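Local coordinates for fructuronate-tagaturonate epimerase UxaE from Cohnella laeviribosi in complex with 1 glycerol (Cohnella laeviribosi, PDB 6IL9), which probably interconverts D-fructuronate and D-tagaturonate by epimerisation, using a TIM-barrel domain that holds a zinc ion, at residues 67-70 / 71-74; 131-134 / 135-139; 163-166 / 167-171; 308-311 / 312-315; 370-373 / 374-378. All blocks are in the same frame, centred on the assembly; numbering follows the deposited sequence.

Contact 1 (67-70 / 71-74); sequences LSHE and NRLV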
loop_
_atom_site.group_PDB
_atom_site.type_symbol
_atom_site.label_atom_id
_atom_site.label_comp_id
_atom_site.label_asym_id
_atom_site.label_seq_id
_atom_site.Cartn_x
_atom_site.Cartn_y
_atom_site.Cartn_z
ATOM N N LEU A 67 -6.386 11.758 -19.672
ATOM C CA LEU A 67 -5.384 11.071 -18.856
ATOM C C LEU A 67 -5.511 9.556 -19.029
ATOM O O LEU A 67 -5.814 8.815 -18.095
ATOM C CB LEU A 67 -5.535 11.467 -17.392
ATOM C CG LEU A 67 -4.675 12.624 -16.884
ATOM C CD1 LEU A 67 -4.741 13.831 -17.798
ATOM C CD2 LEU A 67 -5.044 13.003 -15.460
ATOM N N SER A 68 -5.260 9.100 -20.255
ATOM C CA SER A 68 -5.447 7.705 -20.615
ATOM C C SER A 68 -4.190 6.890 -20.314
ATOM O O SER A 68 -3.095 7.421 -20.106
ATOM C CB SER A 68 -5.798 7.577 -22.096
ATOM O OG SER A 68 -4.777 8.172 -22.878
ATOM N N HIS A 69 -4.363 5.570 -20.308
ATOM C CA HIS A 69 -3.209 4.697 -20.142
ATOM C C HIS A 69 -2.204 4.899 -21.271
ATOM O O HIS A 69 -0.998 4.998 -21.031
ATOM C CB HIS A 69 -3.649 3.234 -20.073
ATOM C CG HIS A 69 -2.502 2.278 -20.003
ATOM N ND1 HIS A 69 -1.590 2.293 -18.968
ATOM C CD2 HIS A 69 -2.088 1.313 -20.858
ATOM C CE1 HIS A 69 -0.678 1.360 -19.176
ATOM N NE2 HIS A 69 -0.952 0.757 -20.321
ATOM N N GLU A 70 -2.685 4.979 -22.513
ATOM C CA GLU A 70 -1.759 5.103 -23.632
ATOM C C GLU A 70 -0.959 6.396 -23.551
ATOM O O GLU A 70 0.237 6.408 -23.857
ATOM C CB GLU A 70 -2.514 5.004 -24.963
ATOM C CG GLU A 70 -2.904 3.572 -25.348
ATOM C CD GLU A 70 -1.711 2.606 -25.454
ATOM O OE1 GLU A 70 -0.625 3.016 -25.933
ATOM O OE2 GLU A 70 -1.869 1.428 -25.056
ATOM N N ASN A 71 -1.597 7.497 -23.126
ATOM C CA ASN A 71 -0.864 8.746 -22.985
ATOM C C ASN A 71 0.100 8.697 -21.808
ATOM O O ASN A 71 1.121 9.390 -21.822
ATOM C CB ASN A 71 -1.838 9.914 -22.846
ATOM C CG ASN A 71 -2.402 10.359 -24.187
ATOM O OD1 ASN A 71 -1.803 10.106 -25.240
ATOM N ND2 ASN A 71 -3.557 11.023 -24.155
ATOM N N ARG A 72 -0.195 7.879 -20.792
ATOM C CA ARG A 72 0.771 7.695 -19.713
ATOM C C ARG A 72 2.031 7.015 -20.227
ATOM O O ARG A 72 3.145 7.363 -19.816
ATOM C CB ARG A 72 0.154 6.884 -18.569
ATOM C CG ARG A 72 0.988 6.883 -17.300
ATOM C CD ARG A 72 1.919 5.658 -17.227
ATOM N NE ARG A 72 1.169 4.450 -16.904
ATOM C CZ ARG A 72 1.711 3.256 -16.695
ATOM N NH1 ARG A 72 3.025 3.092 -16.782
ATOM N NH2 ARG A 72 0.932 2.227 -16.398
ATOM N N LEU A 73 1.879 6.052 -21.133
ATOM C CA LEU A 73 3.055 5.384 -21.681
ATOM C C LEU A 73 3.883 6.351 -22.514
ATOM O O LEU A 73 5.117 6.296 -22.500
ATOM C CB LEU A 73 2.631 4.169 -22.505
ATOM C CG LEU A 73 1.817 3.119 -21.744
ATOM C CD1 LEU A 73 1.363 1.993 -22.654
ATOM C CD2 LEU A 73 2.640 2.566 -20.592
ATOM N N VAL A 74 3.221 7.269 -23.220
ATOM C CA VAL A 74 3.943 8.312 -23.944
ATOM C C VAL A 74 4.719 9.196 -22.973
ATOM O O VAL A 74 5.900 9.504 -23.189
ATOM C CB VAL A 74 2.966 9.134 -24.802
ATOM C CG1 VAL A 74 3.714 10.230 -25.534
ATOM C CG2 VAL A 74 2.218 8.221 -25.756
#
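Leu73 lies across the ring of His69 in the first turn of helix 69-78, four residues on. Followed outward, the Leu73 side chain starts with CB beside the carbonyl oxygen of Glu70, O, at 3.5 Å. CG is turned away from its own carbonyl carbon (chi1 -58°), which carries it over one face of the imidazole, 4.2 Å from the ring centroid and 23° off the ring normal: a CH-pi contact. The two methyls then part: CD1 reaches His69 NE2 at 3.5 Å, while CD2 lies near His69 CE1 and over one face of the Arg72 guanidinium. Arg72 meets the imidazole differently, its NH2 standing at the ring edge, in the plane, 3.3 Å from His69 CE1, with guanidinium and ring turned 73° apart. Neither group is steered by this touch alone: Asp140 OD1 takes both His69 ND1 and Arg72 NE, the latter as a salt bridge, and so helps fix how the two are turned. The helix begins at Ser68, the N-cap: its OG accepts from Asn71 N at 3.3 Å. Asn71 in turn spends its amide outside the turn, on Arg55 N and Glu66 O. Backbone bonds from Arg72 N to Ser68 O and from Leu73 N to His69 O continue the helix. His69 and Arg72 face helix 135-149, where Asp140, Lys136 and Ile139 lie, whereas Val74 packs on helix 49-53 and Leu67, just after strand 62-66, rests against strand 39-45.

Contact 2 (131-134 / 135-139); sequences TGRD and YKQVI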
loop_
_atom_site.group_PDB
_atom_site.type_symbol
_atom_site.label_atom_id
_atom_site.label_comp_id
_atom_site.label_asym_id
_atom_site.label_seq_id
_atom_site.Cartn_x
_atom_site.Cartn_y
_atom_site.Cartn_z
ATOM N N THR A 131 -12.696 -3.341 -6.182
ATOM C CA THR A 131 -12.924 -2.040 -6.796
ATOM C C THR A 131 -13.145 -2.120 -8.302
ATOM O O THR A 131 -13.516 -1.111 -8.907
ATOM C CB THR A 131 -11.742 -1.081 -6.531
ATOM O OG1 THR A 131 -10.529 -1.625 -7.074
ATOM C CG2 THR A 131 -11.556 -0.816 -5.029
ATOM N N GLY A 132 -12.900 -3.275 -8.918
ATOM C CA GLY A 132 -13.002 -3.385 -10.360
ATOM C C GLY A 132 -11.924 -2.654 -11.123
ATOM O O GLY A 132 -12.151 -2.241 -12.267
ATOM N N ARG A 133 -10.754 -2.477 -10.525
ATOM C CA ARG A 133 -9.645 -1.788 -11.164
ATOM C C ARG A 133 -8.572 -2.788 -11.565
ATOM O O ARG A 133 -8.609 -3.957 -11.184
ATOM C CB ARG A 133 -9.073 -0.715 -10.231
ATOM C CG ARG A 133 -10.113 0.313 -9.833
ATOM C CD ARG A 133 -9.553 1.272 -8.807
ATOM N NE ARG A 133 -8.685 2.266 -9.427
ATOM C CZ ARG A 133 -7.547 2.697 -8.892
ATOM N NH1 ARG A 133 -7.131 2.197 -7.725
ATOM N NH2 ARG A 133 -6.826 3.623 -9.523
ATOM N N ASP A 134 -7.616 -2.327 -12.369
ATOM C CA ASP A 134 -6.483 -3.156 -12.750
ATOM C C ASP A 134 -5.194 -2.418 -12.432
ATOM O O ASP A 134 -5.194 -1.220 -12.138
ATOM C CB ASP A 134 -6.531 -3.562 -14.233
ATOM C CG ASP A 134 -6.514 -2.382 -15.179
ATOM O OD1 ASP A 134 -5.650 -1.491 -15.040
ATOM O OD2 ASP A 134 -7.365 -2.347 -16.094
ATOM N N TYR A 135 -4.077 -3.148 -12.520
ATOM C CA TYR A 135 -2.794 -2.581 -12.109
ATOM C C TYR A 135 -2.338 -1.457 -13.034
ATOM O O TYR A 135 -1.620 -0.549 -12.595
ATOM C CB TYR A 135 -1.728 -3.676 -12.037
ATOM C CG TYR A 135 -1.575 -4.283 -10.657
ATOM C CD1 TYR A 135 -1.789 -3.521 -9.512
ATOM C CD2 TYR A 135 -1.233 -5.617 -10.505
ATOM C CE1 TYR A 135 -1.652 -4.080 -8.245
ATOM C CE2 TYR A 135 -1.100 -6.185 -9.252
ATOM C CZ TYR A 135 -1.306 -5.418 -8.126
ATOM O OH TYR A 135 -1.163 -6.004 -6.877
ATOM N N LYS A 136 -2.715 -1.498 -14.314
ATOM C CA LYS A 136 -2.352 -0.394 -15.195
ATOM C C LYS A 136 -2.887 0.930 -14.666
ATOM O O LYS A 136 -2.172 1.936 -14.665
ATOM C CB LYS A 136 -2.874 -0.651 -16.610
ATOM C CG LYS A 136 -2.117 -1.735 -17.331
ATOM C CD LYS A 136 -2.768 -2.040 -18.673
ATOM C CE LYS A 136 -1.841 -2.867 -19.543
ATOM N NZ LYS A 136 -2.425 -3.106 -20.897
ATOM N N GLN A 137 -4.138 0.941 -14.191
ATOM C CA GLN A 137 -4.724 2.171 -13.668
ATOM C C GLN A 137 -4.013 2.642 -12.405
ATOM O O GLN A 137 -3.891 3.850 -12.173
ATOM C CB GLN A 137 -6.208 1.961 -13.381
ATOM C CG GLN A 137 -6.993 1.466 -14.575
ATOM C CD GLN A 137 -8.430 1.207 -14.211
ATOM O OE1 GLN A 137 -8.729 0.292 -13.453
ATOM N NE2 GLN A 137 -9.331 2.028 -14.733
ATOM N N VAL A 138 -3.551 1.706 -11.569
ATOM C CA VAL A 138 -2.879 2.100 -10.333
ATOM C C VAL A 138 -1.580 2.840 -10.652
ATOM O O VAL A 138 -1.308 3.920 -10.107
ATOM C CB VAL A 138 -2.646 0.865 -9.438
ATOM C CG1 VAL A 138 -1.908 1.252 -8.165
ATOM C CG2 VAL A 138 -3.998 0.228 -9.082
ATOM N N ILE A 139 -0.773 2.293 -11.569
ATOM C CA ILE A 139 0.441 2.998 -11.965
ATOM C C ILE A 139 0.096 4.271 -12.739
ATOM O O ILE A 139 0.742 5.305 -12.547
ATOM C CB ILE A 139 1.387 2.073 -12.759
ATOM C CG1 ILE A 139 1.900 0.936 -11.860
ATOM C CG2 ILE A 139 2.573 2.868 -13.313
ATOM C CD1 ILE A 139 2.950 0.012 -12.544
#
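Asp134 and Gln137 stand roughly perpendicular, with carboxylate and amide planes 44° apart, and each uses its side chain to bind the backbone of the other. Gln137 runs back with its chain extended beyond CG, bringing OE1 to Asp134 N at 3.0 Å; the N-H lies in the plane of the amide carbonyl, on a lone pair. In return Asp134 OD1 accepts from Gln137 N at 3.0 Å, with an N-H...O angle of 156° and the donor nearly in line with the C-O bond. The Asp134 carboxylate folds over the helix start because CG sits between its backbone N and carbonyl carbon (chi1 60°). This reciprocal pair is a capping box with Asp134 as N-cap, and it opens helix 135-149 of the TIM barrel shortly after helix 125-131, beyond which Gly132 turns the chain with positive phi. The negative carboxylate, placed at the positive end of the helix dipole, would be favoured there. Arg133 passes obliquely beside Gln137, its CB 3.4 Å from Gln137 OE1, then bends at chi3 so that NH1 comes within 3.9 Å of Val138 CG2, the two side chains nearly at right angles. A weak bond links the same NH1 to Asp98 O. Tyr135 OH bonds to Gln123 O of strand 117-124, and the Tyr135 ring meets that of Phe176.

Contact 3 (163-166 / 167-171); sequences KKEE and DIRMA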
loop_
_atom_site.group_PDB
_atom_site.type_symbol
_atom_site.label_atom_id
_atom_site.label_comp_id
_atom_site.label_asym_id
_atom_site.label_seq_id
_atom_site.Cartn_x
_atom_site.Cartn_y
_atom_site.Cartn_z
ATOM N N LYS A 163 0.258 -13.723 -4.328
ATOM C CA LYS A 163 0.255 -15.128 -3.936
ATOM C C LYS A 163 0.437 -16.066 -5.116
ATOM O O LYS A 163 1.072 -17.112 -4.973
ATOM C CB LYS A 163 -1.071 -15.489 -3.222
ATOM C CG LYS A 163 -1.313 -14.760 -1.906
ATOM C CD LYS A 163 -2.662 -15.155 -1.294
ATOM C CE LYS A 163 -3.215 -14.042 -0.398
ATOM N NZ LYS A 163 -4.668 -13.767 -0.635
ATOM N N LYS A 164 -0.115 -15.722 -6.273
ATOM C CA LYS A 164 -0.145 -16.621 -7.417
ATOM C C LYS A 164 0.916 -16.208 -8.425
ATOM O O LYS A 164 1.140 -15.015 -8.651
ATOM C CB LYS A 164 -1.528 -16.611 -8.074
ATOM C CG LYS A 164 -2.649 -17.013 -7.150
ATOM C CD LYS A 164 -3.887 -17.423 -7.939
ATOM C CE LYS A 164 -4.804 -18.319 -7.113
ATOM N NZ LYS A 164 -4.072 -19.430 -6.434
ATOM N N GLU A 165 1.559 -17.206 -9.041
ATOM C CA GLU A 165 2.651 -16.924 -9.968
ATOM C C GLU A 165 2.187 -16.064 -11.137
ATOM O O GLU A 165 2.941 -15.216 -11.625
ATOM C CB GLU A 165 3.258 -18.233 -10.478
ATOM C CG GLU A 165 3.917 -19.053 -9.400
ATOM C CD GLU A 165 4.672 -20.246 -9.955
ATOM O OE1 GLU A 165 4.598 -21.326 -9.334
ATOM O OE2 GLU A 165 5.336 -20.104 -11.001
ATOM N N GLU A 166 0.950 -16.278 -11.603
ATOM C CA GLU A 166 0.417 -15.471 -12.697
ATOM C C GLU A 166 0.399 -13.991 -12.333
ATOM O O GLU A 166 0.711 -13.134 -13.167
ATOM C CB GLU A 166 -0.990 -15.949 -13.065
ATOM C CG GLU A 166 -1.343 -15.765 -14.529
ATOM C CD GLU A 166 -2.816 -15.446 -14.754
ATOM O OE1 GLU A 166 -3.152 -14.909 -15.835
ATOM O OE2 GLU A 166 -3.637 -15.738 -13.854
ATOM N N ASP A 167 0.042 -13.680 -11.085
ATOM C CA ASP A 167 -0.005 -12.298 -10.625
ATOM C C ASP A 167 1.389 -11.706 -10.458
ATOM O O ASP A 167 1.595 -10.520 -10.743
ATOM C CB ASP A 167 -0.785 -12.225 -9.307
ATOM C CG ASP A 167 -2.263 -12.547 -9.483
ATOM O OD1 ASP A 167 -2.798 -12.287 -10.583
ATOM O OD2 ASP A 167 -2.891 -13.054 -8.532
ATOM N N ILE A 168 2.355 -12.516 -10.026
ATOM C CA ILE A 168 3.745 -12.064 -9.956
ATOM C C ILE A 168 4.276 -11.749 -11.353
ATOM O O ILE A 168 4.951 -10.733 -11.571
ATOM C CB ILE A 168 4.604 -13.128 -9.252
ATOM C CG1 ILE A 168 4.129 -13.295 -7.805
ATOM C CG2 ILE A 168 6.069 -12.780 -9.330
ATOM C CD1 ILE A 168 4.667 -14.547 -7.138
ATOM N N ARG A 169 3.992 -12.630 -12.318
ATOM C CA ARG A 169 4.393 -12.368 -13.698
ATOM C C ARG A 169 3.756 -11.093 -14.227
ATOM O O ARG A 169 4.415 -10.299 -14.908
ATOM C CB ARG A 169 4.011 -13.547 -14.595
ATOM C CG ARG A 169 4.821 -14.803 -14.361
ATOM C CD ARG A 169 4.692 -15.775 -15.539
ATOM N NE ARG A 169 3.321 -16.243 -15.721
ATOM C CZ ARG A 169 2.781 -17.273 -15.072
ATOM N NH1 ARG A 169 3.490 -17.957 -14.183
ATOM N NH2 ARG A 169 1.523 -17.619 -15.313
ATOM N N MET A 170 2.468 -10.893 -13.937
ATOM C CA MET A 170 1.769 -9.694 -14.389
ATOM C C MET A 170 2.405 -8.444 -13.799
ATOM O O MET A 170 2.697 -7.483 -14.518
ATOM C CB MET A 170 0.289 -9.779 -14.014
ATOM C CG MET A 170 -0.515 -8.496 -14.249
ATOM S SD MET A 170 -2.255 -8.628 -13.732
ATOM C CE MET A 170 -2.113 -8.919 -11.965
ATOM N N ALA A 171 2.638 -8.450 -12.484
ATOM C CA ALA A 171 3.264 -7.305 -11.835
ATOM C C ALA A 171 4.597 -6.961 -12.487
ATOM O O ALA A 171 4.889 -5.790 -12.751
ATOM C CB ALA A 171 3.452 -7.593 -10.342
HETATM O O HOH W 1 -2.011 -13.475 -6.087
#
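With chi1 near -70° and a bend at chi3 (-63°), Arg169 folds its guanidinium back over the start of its own helix, one face toward Glu165 O and Glu166 CA. Its NH2 touches Glu166 CG at 3.5 Å and NH1 touches Glu165 CB at 3.7 Å, so the positive group leans on aliphatic and backbone atoms of the preceding turn. The carboxylates stay farther off: Glu165 OE2 is 4.3 Å from Arg169 NH1, too far for a salt bridge. Tyr258 links them instead, its OH bonding to both Glu165 OE2 and Arg169 NH1, while Lys257 makes a salt bridge with Glu165. The helix start also has a water between the backbone N of Lys163 and the carboxylate of Asp167: it accepts from Lys163 N and donates to Asp167 OD2 at 2.6 Å. Lys164 is the N-cap residue, and its O takes Ile168 N at 3.1 Å and, more weakly, Asp167 N. Helix 165-173 is the crossover between parallel strands 156-162 and 178-182; from it Ile168 packs on Leu162 of the first strand and on Leu179 and Leu181 of the second, and also on Ile254 and Tyr258 of helix 234-259, which lies outside that beta-alpha-beta unit.

Contact 4 (308-311 / 312-315); sequences EFQK and GIDY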
loop_
_atom_site.group_PDB
_atom_site.type_symbol
_atom_site.label_atom_id
_atom_site.label_comp_id
_atom_site.label_asym_id
_atom_site.label_seq_id
_atom_site.Cartn_x
_atom_site.Cartn_y
_atom_site.Cartn_z
ATOM N N GLU A 308 -2.402 -6.853 17.956
ATOM C CA GLU A 308 -3.178 -6.816 16.721
ATOM C C GLU A 308 -3.035 -5.481 16.005
ATOM O O GLU A 308 -3.047 -4.418 16.632
ATOM C CB GLU A 308 -4.664 -7.065 16.977
ATOM C CG GLU A 308 -4.962 -8.378 17.654
ATOM C CD GLU A 308 -6.457 -8.561 17.831
ATOM O OE1 GLU A 308 -7.179 -8.485 16.818
ATOM O OE2 GLU A 308 -6.897 -8.762 18.979
ATOM N N PHE A 309 -2.936 -5.560 14.681
ATOM C CA PHE A 309 -2.899 -4.420 13.762
ATOM C C PHE A 309 -4.130 -4.526 12.876
ATOM O O PHE A 309 -4.041 -5.027 11.750
ATOM C CB PHE A 309 -1.610 -4.432 12.898
ATOM C CG PHE A 309 -0.389 -3.868 13.574
ATOM C CD1 PHE A 309 0.198 -4.513 14.661
ATOM C CD2 PHE A 309 0.197 -2.713 13.083
ATOM C CE1 PHE A 309 1.340 -3.978 15.260
ATOM C CE2 PHE A 309 1.331 -2.165 13.679
ATOM C CZ PHE A 309 1.899 -2.808 14.775
ATOM N N GLN A 310 -5.275 -4.051 13.371
ATOM C CA GLN A 310 -6.510 -4.076 12.600
ATOM C C GLN A 310 -6.640 -2.808 11.762
ATOM O O GLN A 310 -6.076 -1.756 12.089
ATOM C CB GLN A 310 -7.727 -4.194 13.514
ATOM C CG GLN A 310 -7.814 -5.533 14.233
ATOM C CD GLN A 310 -9.111 -5.684 14.972
ATOM O OE1 GLN A 310 -10.111 -5.068 14.613
ATOM N NE2 GLN A 310 -9.114 -6.517 16.009
ATOM N N LYS A 311 -7.413 -2.918 10.681
ATOM C CA LYS A 311 -7.665 -1.764 9.826
ATOM C C LYS A 311 -8.381 -0.652 10.587
ATOM O O LYS A 311 -9.348 -0.900 11.313
ATOM C CB LYS A 311 -8.525 -2.164 8.624
ATOM C CG LYS A 311 -7.921 -3.222 7.727
ATOM C CD LYS A 311 -6.535 -2.819 7.257
ATOM C CE LYS A 311 -6.057 -3.769 6.149
ATOM N NZ LYS A 311 -4.588 -3.754 5.985
ATOM N N GLY A 312 -7.909 0.587 10.393
ATOM C CA GLY A 312 -8.656 1.783 10.743
ATOM C C GLY A 312 -8.388 2.334 12.122
ATOM O O GLY A 312 -8.784 3.476 12.414
ATOM N N ILE A 313 -7.720 1.569 12.978
ATOM C CA ILE A 313 -7.606 1.901 14.385
ATOM C C ILE A 313 -6.145 1.810 14.806
ATOM O O ILE A 313 -5.293 1.318 14.070
ATOM C CB ILE A 313 -8.474 0.968 15.240
ATOM C CG1 ILE A 313 -8.032 -0.486 15.043
ATOM C CG2 ILE A 313 -9.950 1.155 14.868
ATOM C CD1 ILE A 313 -8.573 -1.409 16.174
ATOM N N ASP A 314 -5.874 2.264 16.027
ATOM C CA ASP A 314 -4.547 2.145 16.621
ATOM C C ASP A 314 -4.310 0.725 17.150
ATOM O O ASP A 314 -5.199 -0.133 17.146
ATOM C CB ASP A 314 -4.389 3.176 17.750
ATOM C CG ASP A 314 -2.945 3.608 17.984
ATOM O OD1 ASP A 314 -2.010 2.942 17.521
ATOM O OD2 ASP A 314 -2.746 4.633 18.665
ATOM N N TYR A 315 -3.079 0.494 17.602
ATOM C CA TYR A 315 -2.626 -0.806 18.096
ATOM C C TYR A 315 -3.522 -1.371 19.199
ATOM O O TYR A 315 -4.021 -0.638 20.056
ATOM C CB TYR A 315 -1.198 -0.646 18.628
ATOM C CG TYR A 315 -0.572 -1.908 19.181
ATOM C CD1 TYR A 315 -0.198 -2.953 18.337
ATOM C CD2 TYR A 315 -0.310 -2.035 20.544
ATOM C CE1 TYR A 315 0.394 -4.097 18.836
ATOM C CE2 TYR A 315 0.283 -3.172 21.052
ATOM C CZ TYR A 315 0.637 -4.209 20.190
ATOM O OH TYR A 315 1.237 -5.359 20.683
HETATM O O HOH W 2 -5.152 -2.598 15.834
#
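A type II beta turn, Gln310 to Ile313, reverses the chain in the loop that follows barrel strand 300-302, beside the zinc site. Gly312 holds the third position with positive phi (93°), as this turn type favours. The two arms run 163° apart and are bridged by water 2, which accepts from Gln310 N at 2.9 Å and donates to Glu308 O and, at 2.8 Å, to Asp314 O. Next to the turn, Gln310 CB meets Ile313 CD1 at 3.9 Å. At the open end Phe309 and Tyr315 form an oblique aromatic pair, centroids 5.6 Å apart and planes at 68°; Phe309 CE1 comes to the edge of the Tyr315 ring, near its plane. Tyr315 OH is held by Ile306 O. Lys311, at the second turn position, sends NZ to Ser344 OG and to a bound glycerol, probably from the crystallisation liquor; the Lys311 side chain is about 6 Å from the zinc ion, nearest atoms. Lys348 NZ bonds to both Gln310 O and Ile313 O, so one charged group spans the turn. Along the first arm, Gln310 NE2 gives a 2.9 Å bond to Glu308 OE1, which it meets from above the carboxylate plane.

Contact 5 (370-373 / 374-378); sequences TNWL and EAVRI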
loop_
_atom_site.group_PDB
_atom_site.type_symbol
_atom_site.label_atom_id
_atom_site.label_comp_id
_atom_site.label_asym_id
_atom_site.label_seq_id
_atom_site.Cartn_x
_atom_site.Cartn_y
_atom_site.Cartn_z
ATOM N N THR A 370 -6.847 4.023 4.832
ATOM C CA THR A 370 -6.987 5.298 5.530
ATOM C C THR A 370 -7.152 6.448 4.547
ATOM O O THR A 370 -7.776 7.460 4.871
ATOM C CB THR A 370 -5.789 5.553 6.446
ATOM O OG1 THR A 370 -6.176 6.413 7.526
ATOM C CG2 THR A 370 -4.613 6.189 5.684
ATOM N N ASN A 371 -6.626 6.293 3.334
ATOM C CA ASN A 371 -6.774 7.325 2.317
ATOM C C ASN A 371 -8.185 7.336 1.741
ATOM O O ASN A 371 -8.701 8.402 1.367
ATOM C CB ASN A 371 -5.701 7.096 1.249
ATOM C CG ASN A 371 -4.305 7.087 1.847
ATOM O OD1 ASN A 371 -3.904 8.053 2.499
ATOM N ND2 ASN A 371 -3.571 5.998 1.659
ATOM N N TRP A 372 -8.822 6.161 1.694
ATOM C CA TRP A 372 -10.241 6.071 1.376
ATOM C C TRP A 372 -11.087 6.664 2.501
ATOM O O TRP A 372 -12.069 7.371 2.244
ATOM C CB TRP A 372 -10.590 4.599 1.101
ATOM C CG TRP A 372 -11.925 4.097 1.570
ATOM C CD1 TRP A 372 -12.178 3.336 2.687
ATOM C CD2 TRP A 372 -13.182 4.262 0.908
ATOM N NE1 TRP A 372 -13.519 3.046 2.771
ATOM C CE2 TRP A 372 -14.156 3.592 1.683
ATOM C CE3 TRP A 372 -13.580 4.905 -0.269
ATOM C CZ2 TRP A 372 -15.511 3.561 1.323
ATOM C CZ3 TRP A 372 -14.920 4.866 -0.629
ATOM C CH2 TRP A 372 -15.870 4.206 0.171
ATOM N N LEU A 373 -10.710 6.424 3.759
ATOM C CA LEU A 373 -11.509 6.990 4.841
ATOM C C LEU A 373 -11.426 8.514 4.867
ATOM O O LEU A 373 -12.386 9.173 5.281
ATOM C CB LEU A 373 -11.079 6.411 6.195
ATOM C CG LEU A 373 -11.455 4.958 6.474
ATOM C CD1 LEU A 373 -11.010 4.559 7.887
ATOM C CD2 LEU A 373 -12.959 4.695 6.304
ATOM N N GLU A 374 -10.305 9.102 4.434
ATOM C CA GLU A 374 -10.267 10.560 4.341
ATOM C C GLU A 374 -11.201 11.078 3.258
ATOM O O GLU A 374 -11.756 12.173 3.395
ATOM C CB GLU A 374 -8.851 11.051 4.072
ATOM C CG GLU A 374 -7.928 10.922 5.276
ATOM C CD GLU A 374 -8.446 11.627 6.518
ATOM O OE1 GLU A 374 -9.018 12.742 6.409
ATOM O OE2 GLU A 374 -8.266 11.061 7.622
ATOM N N ALA A 375 -11.386 10.313 2.183
ATOM C CA ALA A 375 -12.369 10.701 1.171
ATOM C C ALA A 375 -13.783 10.601 1.729
ATOM O O ALA A 375 -14.621 11.489 1.500
ATOM C CB ALA A 375 -12.207 9.826 -0.077
ATOM N N VAL A 376 -14.059 9.534 2.483
ATOM C CA VAL A 376 -15.356 9.400 3.143
ATOM C C VAL A 376 -15.591 10.566 4.095
ATOM O O VAL A 376 -16.700 11.115 4.167
ATOM C CB VAL A 376 -15.449 8.046 3.873
ATOM C CG1 VAL A 376 -16.719 8.000 4.743
ATOM C CG2 VAL A 376 -15.455 6.895 2.877
ATOM N N ARG A 377 -14.551 10.970 4.831
ATOM C CA ARG A 377 -14.681 12.110 5.733
ATOM C C ARG A 377 -15.070 13.377 4.974
ATOM O O ARG A 377 -15.893 14.165 5.451
ATOM C CB ARG A 377 -13.375 12.319 6.497
ATOM C CG ARG A 377 -13.507 13.256 7.673
ATOM C CD ARG A 377 -12.152 13.836 8.056
ATOM N NE ARG A 377 -11.145 12.842 8.442
ATOM C CZ ARG A 377 -11.067 12.268 9.643
ATOM N NH1 ARG A 377 -11.964 12.546 10.580
ATOM N NH2 ARG A 377 -10.099 11.401 9.904
ATOM N N ILE A 378 -14.502 13.586 3.783
ATOM C CA ILE A 378 -14.910 14.739 2.979
ATOM C C ILE A 378 -16.393 14.649 2.630
ATOM O O ILE A 378 -17.109 15.661 2.636
ATOM C CB ILE A 378 -14.045 14.844 1.710
ATOM C CG1 ILE A 378 -12.605 15.204 2.068
ATOM C CG2 ILE A 378 -14.658 15.869 0.725
ATOM C CD1 ILE A 378 -12.439 16.512 2.772
HETATM O O HOH W 3 -8.497 8.418 7.681
#
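Val376 CG2 sits over one face of the Trp372 indole, 3.7 Å from the centroid of the six-membered ring and only 11° off its normal, a CH-pi contact. Val376 CG2 is likewise 3.7 Å from Trp372 CZ2. CG2 lies there because it is anti to the carbonyl carbon of Val376, while CG1 takes the place anti to the backbone N (chi1 171°). Elsewhere the Trp372 ring meets that of Phe461, and its NE1 bonds to Leu438 O. The second flat pair is Glu374 and Arg377, one turn of helix 369-382 apart: Glu374 CD lies at the guanidinium edge, in its plane, and the carboxylate is gripped side-on. Arg377 NE gives to Glu374 OE1 and NH2 to Glu374 OE2, both at 2.9 Å; each oxygen is met on the syn side, from somewhat out of the carboxylate plane. In the TIM barrel this helix follows the eighth strand, 363-367, and near its start Thr370 N bonds to O3P of the phosphoserine at position 346. Water 3 donates to Thr370 O and, at 2.7 Å, to Glu374 OE2, giving that buried oxygen a second partner besides Arg377. Thr370 OG1 in turn bonds to Asp347 and His479, and Arg377 NH1 to Asn430 OD1.

How the contacts relate
The five contacts follow one another along the chain. Contact 1 starts helix 69-78, after the five-stranded antiparallel sheet; it touches contact 2, 14 Å away between centres, through His69 and Arg72 against helix 135-149. That helix packs in turn on helix 165-173, where Tyr135 CD2 meets Met170 CE of contact 3, 15 Å off centre to centre; these two helices belong to successive barrel units. Contacts 1 to 3 thus carry packing from the sheet into the barrel. Contacts 4 and 5 lie 16 Å apart between centres: contact 4 is by the zinc site, and contact 5 bonds the phosphoserine at position 346. The centre of contact 1 is 37 Å from that of contact 4, across the chain's centre.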